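Long-range contact in annexin B22 (Schistosoma mansoni, PDB 4MDU), which binds acidic phospholipid membranes in a calcium-dependent manner, aggregates liposomes when calcium is present, and takes part in worm reproduction and host-parasite interaction: residues 112-117 / 144-149. Numbering follows the deposited sequence.
Sequences MLAKSL and KAVADA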
loop_
_atom_site.group_PDB
_atom_site.type_symbol
_atom_site.label_atom_id
_atom_site.label_comp_id
_atom_site.label_asym_id
_atom_site.label_seq_id
_atom_site.Cartn_x
_atom_site.Cartn_y
_atom_site.Cartn_z
ATOM N N MET B 112 23.674 -5.006 4.590
ATOM C CA MET B 112 22.527 -4.610 5.398
ATOM C C MET B 112 21.285 -4.444 4.523
ATOM O O MET B 112 20.209 -4.938 4.853
ATOM C CB MET B 112 22.837 -3.334 6.180
ATOM C CG MET B 112 21.762 -2.985 7.187
ATOM S SD MET B 112 20.747 -1.712 6.470
ATOM C CE MET B 112 21.723 -0.345 7.019
ATOM N N LEU B 113 21.431 -3.784 3.381
ATOM C CA LEU B 113 20.273 -3.596 2.523
ATOM C C LEU B 113 19.829 -4.939 1.958
ATOM O O LEU B 113 18.626 -5.225 1.864
ATOM C CB LEU B 113 20.543 -2.564 1.426
ATOM C CG LEU B 113 20.767 -1.156 1.976
ATOM C CD1 LEU B 113 21.104 -0.211 0.832
ATOM C CD2 LEU B 113 19.544 -0.674 2.757
ATOM N N ALA B 114 20.785 -5.783 1.599
ATOM C CA ALA B 114 20.414 -7.070 0.997
ATOM C C ALA B 114 19.637 -7.943 1.999
ATOM O O ALA B 114 18.654 -8.576 1.648
ATOM C CB ALA B 114 21.647 -7.811 0.421
ATOM N N LYS B 115 20.064 -7.958 3.251
ATOM C CA LYS B 115 19.334 -8.724 4.252
ATOM C C LYS B 115 17.873 -8.259 4.377
ATOM O O LYS B 115 16.954 -9.075 4.384
ATOM C CB LYS B 115 20.046 -8.673 5.600
ATOM C CG LYS B 115 20.473 -10.045 6.127
ATOM C CD LYS B 115 21.071 -9.941 7.530
ATOM C CE LYS B 115 21.497 -11.293 8.073
ATOM N NZ LYS B 115 22.032 -11.196 9.465
ATOM N N SER B 116 17.653 -6.955 4.454
ATOM C CA SER B 116 16.282 -6.440 4.470
ATOM C C SER B 116 15.506 -6.811 3.205
ATOM O O SER B 116 14.306 -7.063 3.273
ATOM C CB SER B 116 16.249 -4.915 4.657
ATOM O OG SER B 116 16.764 -4.544 5.922
ATOM N N LEU B 117 16.168 -6.821 2.049
ATOM C CA LEU B 117 15.481 -7.200 0.809
ATOM C C LEU B 117 15.087 -8.657 0.912
ATOM O O LEU B 117 13.963 -9.046 0.595
ATOM C CB LEU B 117 16.369 -6.969 -0.432
ATOM C CG LEU B 117 16.598 -5.501 -0.806
ATOM C CD1 LEU B 117 17.685 -5.385 -1.881
ATOM C CD2 LEU B 117 15.286 -4.852 -1.263
ATOM N N LYS B 144 24.326 -2.953 -7.861
ATOM C CA LYS B 144 25.119 -4.145 -8.186
ATOM C C LYS B 144 25.815 -4.662 -6.938
ATOM O O LYS B 144 25.906 -5.872 -6.728
ATOM C CB LYS B 144 26.161 -3.861 -9.295
ATOM C CG LYS B 144 25.550 -3.500 -10.650
ATOM C CD LYS B 144 26.619 -3.109 -11.670
ATOM C CE LYS B 144 26.011 -2.622 -12.974
ATOM N NZ LYS B 144 27.052 -2.430 -14.049
ATOM N N ALA B 145 26.320 -3.748 -6.113
ATOM C CA ALA B 145 26.898 -4.150 -4.827
ATOM C C ALA B 145 25.855 -4.823 -3.935
ATOM O O ALA B 145 26.167 -5.773 -3.215
ATOM C CB ALA B 145 27.525 -2.967 -4.110
ATOM N N VAL B 146 24.616 -4.339 -3.977
ATOM C CA VAL B 146 23.574 -4.961 -3.172
ATOM C C VAL B 146 23.195 -6.326 -3.751
ATOM O O VAL B 146 22.993 -7.298 -3.015
ATOM C CB VAL B 146 22.310 -4.085 -3.058
ATOM C CG1 VAL B 146 21.216 -4.860 -2.351
ATOM C CG2 VAL B 146 22.612 -2.791 -2.316
ATOM N N ALA B 147 23.098 -6.396 -5.076
ATOM C CA ALA B 147 22.835 -7.667 -5.732
ATOM C C ALA B 147 23.905 -8.686 -5.334
ATOM O O ALA B 147 23.599 -9.833 -5.028
ATOM C CB ALA B 147 22.772 -7.494 -7.253
ATOM N N ASP B 148 25.164 -8.266 -5.315
ATOM C CA ASP B 148 26.220 -9.197 -4.960
ATOM C C ASP B 148 26.046 -9.641 -3.533
ATOM O O ASP B 148 26.127 -10.826 -3.226
ATOM C CB ASP B 148 27.597 -8.574 -5.144
ATOM C CG ASP B 148 27.996 -8.483 -6.608
ATOM O OD1 ASP B 148 27.340 -9.158 -7.445
ATOM O OD2 ASP B 148 28.957 -7.740 -6.913
ATOM N N ALA B 149 25.806 -8.673 -2.660
ATOM C CA ALA B 149 25.708 -8.957 -1.245
ATOM C C ALA B 149 24.541 -9.916 -1.010
ATOM O O ALA B 149 24.610 -10.797 -0.155
ATOM C CB ALA B 149 25.523 -7.668 -0.473
#
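The amide N of Leu117 and the carbonyl O of Leu113, 2.9 Å apart, close one helical turn whose two leucines both touch Val146 of the opposing helix. No hydrogen bond spans 112-117 and 144-149; all the contacts across them are van der Waals, mostly between apolar side chains. Val146 straddles that turn with both of its methyls. Its CG1, placed opposite the backbone N by a chi1 of 173°, comes within 3.6 Å of Leu117 CD1. The same methyl lies 4.1 Å from Ala114 CB. On the other branch, Val146 CG2 faces Leu113, at 4.3 Å from its CB. Leu117 and Val146 meet at about a right angle, the leucine offering one end methyl rather than its length.

Ala114 makes a second contact, its single methyl resting against main chain as well as side chain. Its CB is 3.7 Å from Val146 O, a van der Waals contact. One turn further along the facing helix, Ala149 CB touches Ala114 CB at 4.0 Å. Such small residues are compatible with a short-segment axis separation of 8.3 Å, and the two segments together bury 189 Å².

Around this interface, Leu138 reaches both Leu113 and Val146, while Tyr150 contacts Ala114 and Leu117. Leu117 also packs on Leu131, Ile134 and Phe135 of helix 128-136, and its side chain lies close to that of Met121, a calcium-site residue. The two short segments cross at -63°, joining helices 109-122 and 140-156 within the predicted second annexin repeat. Helix 140-156 running steeply across helix 109-122 is consistent with the annexin repeat, in which four helices form a bundle and one lies across it.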